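Local atomic coordinates of protein adenylyltransferase VopS (Vibrio parahaemolyticus, PDB entry 3LET), a protein that transfers AMP from ATP to a specific threonine of host Rho GTPases, preventing their interaction with downstream effectors and so inhibiting actin assembly in infected cells. Residues D208-L213 against Q247-F252; D203-D208 against K265-G270; D88-S93 against S237-E242. All blocks are in the same frame, centred on the assembly; numbering follows the deposited sequence.

The three contacts run from core to surface through one all-helical chain. Contact 2 is buried and purely apolar across its segments, with leucine methyls on both sides. Contact 1, its centre about 6 Å from that of contact 2, is partly buried: a leucine-isoleucine pair sits beside a water-bridged carboxylate. Contact 3 is a surface contact, about 14 Å from contact 1 and 17 Å from contact 2 between centres, in which one isoleucine meets alanine, serine and backbone carbonyls. Contacts 1 and 2 use helix 207-217 and the linker leading into it, and helix 238-255 serves contacts 1 and 3. Contacts 1 and 2 lie within the Fic domain, whereas contact 3 joins it to the N-terminal region.

Contact 1: residues D208-L213 against Q247-F252; sequences DNLKEL and QHIEGF
Glu-250 OE2 accepts from two donors: Met-207 N at the start of helix 207-217, and a water 2.6 Å from OE2 that in turn accepts from Asp-208 N at 3.2 Å. In this helical Fic domain, the carboxylate of helix 238-255 is thus bound to one N-H of another helix's first turn directly and linked to the next through the water, where the helix dipole should favour its negative charge. Lys-246 NZ forms a salt bridge with the other oxygen, OE1, so both oxygens of the group have partners. The acid of Asp-208 stays apart, its OD1 6.1 Å from Glu-250 OE2.

Beside this polar link, Leu-210 and Ile-249 reach toward each other tip to tip. Ile-249 places CG1 between its backbone N and carbonyl carbon (chi1 64°), which directs CD1 across the gap. Leu-210 also packs on Leu-288 of helix 281-295 and on Phe-277 in the loop of the Fic motif. Around Ile-249 the helix widens into a pi-type turn, with Phe-252 N bonded to Gln-247 O at 2.9 Å. The methyls Leu-210 CD1 and Ile-249 CD1 lie 3.5 Å apart, closer than ordinary van der Waals contact.

Contact 2: residues D203-D208 against K265-G270; sequences DLLNMD and KHLFAG
Leu-205, which packs on Leu-267 across the contact, places its backbone N over one face of the Asp-203 carboxylate: N to Asp-203 OD1 is 2.9 Å, and the donor stands 62° out of the carboxylate plane. Since an Asp side-chain oxygen accepts from the backbone N two residues on, this is an Asx turn, and it leads into helix 207-217 of the Fic domain. An inverse gamma turn centred on Leu-205 follows, closed by a weak bond from Asn-206 N to Leu-204 O of 2.9 Å. Next comes Asn-206, the N-cap of the helix, whose flat amide turns OD1 onto Asn-209 N, while Asn-209 ND2 returns to Asp-203 O. These bonds, from side chains, backbone and the helix's first turn, tie the linker to the helix it precedes.

The consecutive turns present two neighbouring leucines to a single leucine of helix 260-274. Leu-204 already points its CB at that helix, its CA 8.7 Å from Leu-267 CA. Leu-205 starts off obliquely, and its branch end makes up the approach. All three leucines set CG beside the backbone N and anti to the carbonyl carbon; for Leu-267 (chi1 -67°) this carries the forked end across to the linker. Each linker leucine crosses Leu-267 at about a right angle.

Leu-267 also touches Ile-249 of helix 238-255 and Leu-288 of helix 281-295, while Leu-204 touches Ile-291 of the latter. The contact thus belongs to a buried apolar core where the linker and three helices meet. The two branches of Leu-267 divide the work: its CD1 meets Leu-204 CD1 at 4.0 Å, and its CD2 meets Leu-205 CD2 at 3.8 Å.

Contact 3: residues D88-S93 against S237-E242; sequences DDAVKS and SSIGGE
With CG1 beside its backbone N (chi1 -66°) and CG2 anti to that N, Ile-239 splays its two branches over one turn of helix 88-102. The CG2 methyl packs against Ala-90, 3.4 Å from Ala-90 O and 4.4 Å from Ala-90 CB. The longer branch reaches one turn on, where CD1 lies 3.8 Å from Ser-93 O and 4.0 Å from Ser-93 CB. The helices are close here: Ala-90 CA and Ile-239 CA stand 6.6 Å apart.

Ser-93 turns its hydroxyl back along its own helix (chi1 -53°). OG donates to Asp-89 O at 2.9 Å, and Ser-93 N meets the same oxygen from the opposite face of the carbonyl plane. The hydroxyl is thus occupied within the helix, and CB is the side-chain atom nearest Ile-239. Across the gap, Ser-237 is the N-cap of helix 238-255: its OG accepts a hydrogen bond from Gly-240 N at 2.8 Å and also bonds with Glu-127 OE2.

Leu-94 and Arg-97 extend the seat of Ile-239 along helix 88-102. The result is a helix-to-helix contact joining the N-terminal region of VopS to the first turn of a helix of its Fic fold.

Contact 1: residues D208-L213 against Q247-F252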
loop_
_atom_site.group_PDB
_atom_site.type_symbol
_atom_site.label_atom_id
_atom_site.label_comp_id
_atom_site.label_asym_id
_atom_site.label_seq_id
_atom_site.Cartn_x
_atom_site.Cartn_y
_atom_site.Cartn_z
ATOM N N ASP A 208 6.536 -8.757 3.795
ATOM C CA ASP A 208 7.868 -8.945 3.210
ATOM C C ASP A 208 7.873 -10.220 2.356
ATOM O O ASP A 208 8.405 -10.241 1.241
ATOM C CB ASP A 208 8.929 -9.086 4.290
ATOM C CG ASP A 208 9.389 -7.751 4.843
ATOM O OD1 ASP A 208 9.096 -6.716 4.220
ATOM O OD2 ASP A 208 10.063 -7.742 5.899
ATOM N N ASN A 209 7.283 -11.284 2.878
ATOM C CA ASN A 209 7.223 -12.534 2.117
ATOM C C ASN A 209 6.423 -12.351 0.835
ATOM O O ASN A 209 6.757 -12.912 -0.207
ATOM C CB ASN A 209 6.608 -13.664 2.941
ATOM C CG ASN A 209 7.532 -14.155 4.045
ATOM O OD1 ASN A 209 8.699 -13.770 4.125
ATOM N ND2 ASN A 209 7.002 -14.999 4.914
ATOM N N LEU A 210 5.338 -11.596 0.914
ATOM C CA LEU A 210 4.523 -11.363 -0.284
ATOM C C LEU A 210 5.282 -10.518 -1.307
ATOM O O LEU A 210 5.140 -10.703 -2.514
ATOM C CB LEU A 210 3.211 -10.658 0.047
ATOM C CG LEU A 210 2.197 -11.406 0.901
ATOM C CD1 LEU A 210 0.824 -10.718 0.757
ATOM C CD2 LEU A 210 2.100 -12.850 0.483
ATOM N N LYS A 211 6.076 -9.567 -0.848
ATOM C CA LYS A 211 6.820 -8.748 -1.820
ATOM C C LYS A 211 7.863 -9.614 -2.534
ATOM O O LYS A 211 8.133 -9.429 -3.723
ATOM C CB LYS A 211 7.486 -7.560 -1.124
ATOM C CG LYS A 211 6.422 -6.536 -0.668
ATOM C CD LYS A 211 7.022 -5.465 0.247
ATOM C CE LYS A 211 7.888 -4.506 -0.546
ATOM N NZ LYS A 211 8.040 -3.200 0.151
ATOM N N GLU A 212 8.439 -10.563 -1.814
ATOM C CA GLU A 212 9.419 -11.471 -2.428
ATOM C C GLU A 212 8.759 -12.367 -3.472
ATOM O O GLU A 212 9.277 -12.548 -4.563
ATOM C CB GLU A 212 10.102 -12.332 -1.384
ATOM C CG GLU A 212 10.972 -11.545 -0.438
ATOM C CD GLU A 212 11.711 -12.446 0.541
ATOM O OE1 GLU A 212 12.251 -13.489 0.091
ATOM O OE2 GLU A 212 11.734 -12.104 1.751
ATOM N N LEU A 213 7.596 -12.904 -3.149
ATOM C CA LEU A 213 6.850 -13.713 -4.124
ATOM C C LEU A 213 6.490 -12.859 -5.332
ATOM O O LEU A 213 6.699 -13.253 -6.467
ATOM C CB LEU A 213 5.580 -14.283 -3.485
ATOM C CG LEU A 213 4.612 -14.984 -4.446
ATOM C CD1 LEU A 213 5.303 -16.114 -5.252
ATOM C CD2 LEU A 213 3.407 -15.524 -3.649
ATOM N N GLN A 247 -1.394 -4.331 6.740
ATOM C CA GLN A 247 -2.107 -4.345 8.028
ATOM C C GLN A 247 -3.196 -5.405 7.966
ATOM O O GLN A 247 -3.571 -5.994 8.981
ATOM C CB GLN A 247 -2.755 -2.961 8.295
ATOM C CG GLN A 247 -3.813 -2.943 9.397
ATOM C CD GLN A 247 -3.294 -3.418 10.748
ATOM O OE1 GLN A 247 -2.113 -3.244 11.075
ATOM N NE2 GLN A 247 -4.185 -4.020 11.543
ATOM N N HIS A 248 -3.686 -5.663 6.765
ATOM C CA HIS A 248 -4.744 -6.684 6.594
ATOM C C HIS A 248 -4.208 -8.049 6.987
ATOM O O HIS A 248 -4.861 -8.804 7.719
ATOM C CB HIS A 248 -5.209 -6.705 5.147
ATOM C CG HIS A 248 -6.390 -7.603 4.907
ATOM N ND1 HIS A 248 -7.570 -7.467 5.600
ATOM C CD2 HIS A 248 -6.553 -8.664 4.077
ATOM C CE1 HIS A 248 -8.426 -8.393 5.191
ATOM N NE2 HIS A 248 -7.837 -9.128 4.271
ATOM N N ILE A 249 -3.007 -8.372 6.512
ATOM C CA ILE A 249 -2.532 -9.736 6.673
ATOM C C ILE A 249 -1.771 -9.939 7.973
ATOM O O ILE A 249 -1.787 -11.028 8.536
ATOM C CB ILE A 249 -1.680 -10.196 5.477
ATOM C CG1 ILE A 249 -0.382 -9.363 5.339
ATOM C CG2 ILE A 249 -2.542 -10.103 4.184
ATOM C CD1 ILE A 249 0.387 -9.655 4.021
ATOM N N GLU A 250 -1.064 -8.911 8.415
ATOM C CA GLU A 250 -0.255 -9.020 9.629
ATOM C C GLU A 250 -1.042 -8.645 10.884
ATOM O O GLU A 250 -0.633 -9.000 11.999
ATOM C CB GLU A 250 0.993 -8.135 9.529
ATOM C CG GLU A 250 1.940 -8.544 8.387
ATOM C CD GLU A 250 3.101 -7.574 8.205
ATOM O OE1 GLU A 250 3.196 -6.543 8.931
ATOM O OE2 GLU A 250 3.930 -7.829 7.299
ATOM N N GLY A 251 -2.169 -7.968 10.685
ATOM C CA GLY A 251 -2.985 -7.428 11.780
ATOM C C GLY A 251 -4.397 -7.990 11.758
ATOM O O GLY A 251 -4.709 -8.880 12.541
ATOM N N PHE A 252 -5.227 -7.543 10.820
ATOM C CA PHE A 252 -6.643 -7.923 10.829
ATOM C C PHE A 252 -6.865 -9.459 10.798
ATOM O O PHE A 252 -7.636 -9.994 11.589
ATOM C CB PHE A 252 -7.394 -7.302 9.659
ATOM C CG PHE A 252 -8.870 -7.619 9.664
ATOM C CD1 PHE A 252 -9.722 -6.972 10.551
ATOM C CD2 PHE A 252 -9.394 -8.549 8.793
ATOM C CE1 PHE A 252 -11.082 -7.253 10.568
ATOM C CE2 PHE A 252 -10.767 -8.847 8.804
ATOM C CZ PHE A 252 -11.601 -8.193 9.687
HETATM O O HOH W 1 6.360 -7.130 6.512
#

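Contact 2: residues D203-D208 against K265-G270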
loop_
_atom_site.group_PDB
_atom_site.type_symbol
_atom_site.label_atom_id
_atom_site.label_comp_id
_atom_site.label_asym_id
_atom_site.label_seq_id
_atom_site.Cartn_x
_atom_site.Cartn_y
_atom_site.Cartn_z
ATOM N N ASP A 203 5.182 -18.266 5.382
ATOM C CA ASP A 203 4.040 -17.551 5.926
ATOM C C ASP A 203 3.529 -16.506 4.939
ATOM O O ASP A 203 4.278 -15.621 4.551
ATOM C CB ASP A 203 4.454 -16.860 7.223
ATOM C CG ASP A 203 3.263 -16.273 7.985
ATOM O OD1 ASP A 203 2.103 -16.430 7.532
ATOM O OD2 ASP A 203 3.487 -15.662 9.053
ATOM N N LEU A 204 2.261 -16.615 4.538
ATOM C CA LEU A 204 1.653 -15.667 3.624
ATOM C C LEU A 204 1.213 -14.393 4.337
ATOM O O LEU A 204 1.005 -13.365 3.690
ATOM C CB LEU A 204 0.422 -16.301 2.957
ATOM C CG LEU A 204 0.706 -17.637 2.251
ATOM C CD1 LEU A 204 -0.551 -18.146 1.590
ATOM C CD2 LEU A 204 1.836 -17.453 1.228
ATOM N N LEU A 205 1.066 -14.449 5.656
ATOM C CA LEU A 205 0.556 -13.288 6.390
ATOM C C LEU A 205 1.737 -12.444 6.828
ATOM O O LEU A 205 1.975 -12.215 8.027
ATOM C CB LEU A 205 -0.245 -13.745 7.611
ATOM C CG LEU A 205 -1.405 -14.654 7.191
ATOM C CD1 LEU A 205 -2.260 -15.032 8.409
ATOM C CD2 LEU A 205 -2.259 -14.020 6.131
ATOM N N ASN A 206 2.515 -12.034 5.837
ATOM C CA ASN A 206 3.790 -11.390 6.086
ATOM C C ASN A 206 4.083 -10.595 4.816
ATOM O O ASN A 206 4.313 -11.183 3.762
ATOM C CB ASN A 206 4.844 -12.464 6.381
ATOM C CG ASN A 206 6.230 -11.890 6.568
ATOM O OD1 ASN A 206 6.666 -11.062 5.780
ATOM N ND2 ASN A 206 6.927 -12.324 7.620
ATOM N N MET A 207 4.051 -9.254 4.889
ATOM C CA MET A 207 4.113 -8.462 3.660
ATOM C C MET A 207 5.484 -8.605 2.999
ATOM O O MET A 207 5.583 -8.571 1.761
ATOM C CB MET A 207 3.787 -6.978 3.965
ATOM C CG MET A 207 3.680 -6.082 2.750
ATOM S SD MET A 207 2.343 -6.611 1.660
ATOM C CE MET A 207 2.582 -5.508 0.271
ATOM N N ASP A 208 6.536 -8.757 3.795
ATOM C CA ASP A 208 7.868 -8.945 3.210
ATOM C C ASP A 208 7.873 -10.220 2.356
ATOM O O ASP A 208 8.405 -10.241 1.241
ATOM C CB ASP A 208 8.929 -9.086 4.290
ATOM C CG ASP A 208 9.389 -7.751 4.843
ATOM O OD1 ASP A 208 9.096 -6.716 4.220
ATOM O OD2 ASP A 208 10.063 -7.742 5.899
ATOM N N LYS A 265 -9.803 -16.716 -0.010
ATOM C CA LYS A 265 -10.720 -15.645 -0.399
ATOM C C LYS A 265 -10.329 -14.314 0.221
ATOM O O LYS A 265 -10.414 -13.271 -0.431
ATOM C CB LYS A 265 -12.156 -15.994 0.023
ATOM C CG LYS A 265 -12.702 -17.134 -0.796
ATOM C CD LYS A 265 -14.176 -17.374 -0.474
ATOM C CE LYS A 265 -14.520 -18.845 -0.519
ATOM N NZ LYS A 265 -14.876 -19.219 -1.883
ATOM N N HIS A 266 -9.961 -14.350 1.493
ATOM C CA HIS A 266 -9.597 -13.125 2.206
ATOM C C HIS A 266 -8.287 -12.565 1.675
ATOM O O HIS A 266 -8.114 -11.356 1.608
ATOM C CB HIS A 266 -9.468 -13.381 3.706
ATOM C CG HIS A 266 -10.784 -13.562 4.392
ATOM N ND1 HIS A 266 -11.548 -12.495 4.810
ATOM C CD2 HIS A 266 -11.482 -14.679 4.713
ATOM C CE1 HIS A 266 -12.659 -12.946 5.373
ATOM N NE2 HIS A 266 -12.644 -14.267 5.331
ATOM N N LEU A 267 -7.359 -13.437 1.296
ATOM C CA LEU A 267 -6.118 -12.944 0.696
ATOM C C LEU A 267 -6.345 -12.335 -0.678
ATOM O O LEU A 267 -5.811 -11.280 -0.995
ATOM C CB LEU A 267 -5.080 -14.069 0.625
ATOM C CG LEU A 267 -4.613 -14.516 2.030
ATOM C CD1 LEU A 267 -3.687 -15.721 1.842
ATOM C CD2 LEU A 267 -3.883 -13.376 2.790
ATOM N N PHE A 268 -7.135 -13.011 -1.492
ATOM C CA PHE A 268 -7.502 -12.515 -2.825
ATOM C C PHE A 268 -8.171 -11.141 -2.705
ATOM O O PHE A 268 -7.825 -10.195 -3.421
ATOM C CB PHE A 268 -8.467 -13.536 -3.478
ATOM C CG PHE A 268 -9.042 -13.080 -4.798
ATOM C CD1 PHE A 268 -8.485 -13.513 -6.008
ATOM C CD2 PHE A 268 -10.152 -12.234 -4.825
ATOM C CE1 PHE A 268 -8.986 -13.107 -7.194
ATOM C CE2 PHE A 268 -10.676 -11.826 -6.027
ATOM C CZ PHE A 268 -10.084 -12.249 -7.225
ATOM N N ALA A 269 -9.143 -11.026 -1.803
ATOM C CA ALA A 269 -9.874 -9.771 -1.621
ATOM C C ALA A 269 -8.929 -8.662 -1.174
ATOM O O ALA A 269 -9.030 -7.515 -1.618
ATOM C CB ALA A 269 -11.002 -9.951 -0.547
ATOM N N GLY A 270 -8.050 -8.989 -0.240
ATOM C CA GLY A 270 -7.144 -7.997 0.317
ATOM C C GLY A 270 -6.161 -7.455 -0.689
ATOM O O GLY A 270 -5.909 -6.240 -0.754
#

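Contact 3: residues D88-S93 against S237-E242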
loop_
_atom_site.group_PDB
_atom_site.type_symbol
_atom_site.label_atom_id
_atom_site.label_comp_id
_atom_site.label_asym_id
_atom_site.label_seq_id
_atom_site.Cartn_x
_atom_site.Cartn_y
_atom_site.Cartn_z
ATOM N N ASP A 88 3.209 3.594 11.232
ATOM C CA ASP A 88 4.205 4.683 11.206
ATOM C C ASP A 88 5.097 4.759 9.988
ATOM O O ASP A 88 5.302 5.847 9.423
ATOM C CB ASP A 88 5.101 4.570 12.435
ATOM C CG ASP A 88 4.366 4.893 13.709
ATOM O OD1 ASP A 88 3.366 5.641 13.632
ATOM O OD2 ASP A 88 4.786 4.406 14.779
ATOM N N ASP A 89 5.688 3.628 9.598
ATOM C CA ASP A 89 6.607 3.649 8.450
ATOM C C ASP A 89 5.874 4.072 7.188
ATOM O O ASP A 89 6.371 4.900 6.404
ATOM C CB ASP A 89 7.211 2.267 8.205
ATOM C CG ASP A 89 8.184 1.844 9.303
ATOM O OD1 ASP A 89 8.544 2.683 10.166
ATOM O OD2 ASP A 89 8.591 0.660 9.292
ATOM N N ALA A 90 4.697 3.493 6.970
ATOM C CA ALA A 90 3.988 3.756 5.721
ATOM C C ALA A 90 3.488 5.205 5.706
ATOM O O ALA A 90 3.574 5.889 4.679
ATOM C CB ALA A 90 2.825 2.784 5.535
ATOM N N VAL A 91 2.979 5.685 6.829
ATOM C CA VAL A 91 2.433 7.047 6.823
ATOM C C VAL A 91 3.569 8.055 6.645
ATOM O O VAL A 91 3.416 9.074 5.971
ATOM C CB VAL A 91 1.553 7.373 8.048
ATOM C CG1 VAL A 91 2.353 7.422 9.326
ATOM C CG2 VAL A 91 0.831 8.707 7.823
ATOM N N LYS A 92 4.718 7.767 7.235
ATOM C CA LYS A 92 5.864 8.651 7.030
ATOM C C LYS A 92 6.270 8.688 5.557
ATOM O O LYS A 92 6.626 9.734 5.035
ATOM C CB LYS A 92 7.038 8.230 7.900
ATOM C CG LYS A 92 8.298 9.053 7.595
ATOM C CD LYS A 92 9.345 8.951 8.692
ATOM C CE LYS A 92 10.522 9.894 8.408
ATOM N NZ LYS A 92 11.465 10.028 9.563
ATOM N N SER A 93 6.271 7.533 4.881
ATOM C CA SER A 93 6.710 7.483 3.480
ATOM C C SER A 93 5.747 8.317 2.656
ATOM O O SER A 93 6.154 9.041 1.734
ATOM C CB SER A 93 6.682 6.037 2.912
ATOM O OG SER A 93 7.393 5.151 3.738
ATOM N N SER A 237 -3.468 5.486 -2.876
ATOM C CA SER A 237 -2.112 5.765 -3.326
ATOM C C SER A 237 -1.389 4.426 -3.337
ATOM O O SER A 237 -1.846 3.452 -2.729
ATOM C CB SER A 237 -1.393 6.720 -2.361
ATOM O OG SER A 237 -1.301 6.160 -1.053
ATOM N N SER A 238 -0.239 4.366 -3.994
ATOM C CA SER A 238 0.501 3.126 -4.018
ATOM C C SER A 238 0.928 2.784 -2.602
ATOM O O SER A 238 0.840 1.625 -2.168
ATOM C CB SER A 238 1.720 3.219 -4.946
ATOM O OG SER A 238 2.531 4.342 -4.653
ATOM N N ILE A 239 1.405 3.783 -1.868
ATOM C CA ILE A 239 1.869 3.527 -0.502
ATOM C C ILE A 239 0.705 3.143 0.426
ATOM O O ILE A 239 0.806 2.234 1.267
ATOM C CB ILE A 239 2.565 4.781 0.032
ATOM C CG1 ILE A 239 3.844 5.030 -0.780
ATOM C CG2 ILE A 239 2.848 4.661 1.549
ATOM C CD1 ILE A 239 4.497 6.373 -0.481
ATOM N N GLY A 240 -0.399 3.871 0.292
ATOM C CA GLY A 240 -1.577 3.603 1.091
ATOM C C GLY A 240 -2.106 2.197 0.853
ATOM O O GLY A 240 -2.422 1.482 1.783
ATOM N N GLY A 241 -2.221 1.789 -0.401
ATOM C CA GLY A 241 -2.755 0.452 -0.672
ATOM C C GLY A 241 -1.860 -0.682 -0.149
ATOM O O GLY A 241 -2.326 -1.662 0.412
ATOM N N GLU A 242 -0.559 -0.526 -0.326
ATOM C CA GLU A 242 0.386 -1.486 0.196
ATOM C C GLU A 242 0.299 -1.507 1.715
ATOM O O GLU A 242 0.354 -2.569 2.315
ATOM C CB GLU A 242 1.793 -1.138 -0.267
ATOM C CG GLU A 242 2.879 -1.971 0.393
ATOM C CD GLU A 242 4.266 -1.515 -0.056
ATOM O OE1 GLU A 242 4.861 -2.215 -0.891
ATOM O OE2 GLU A 242 4.744 -0.442 0.388
#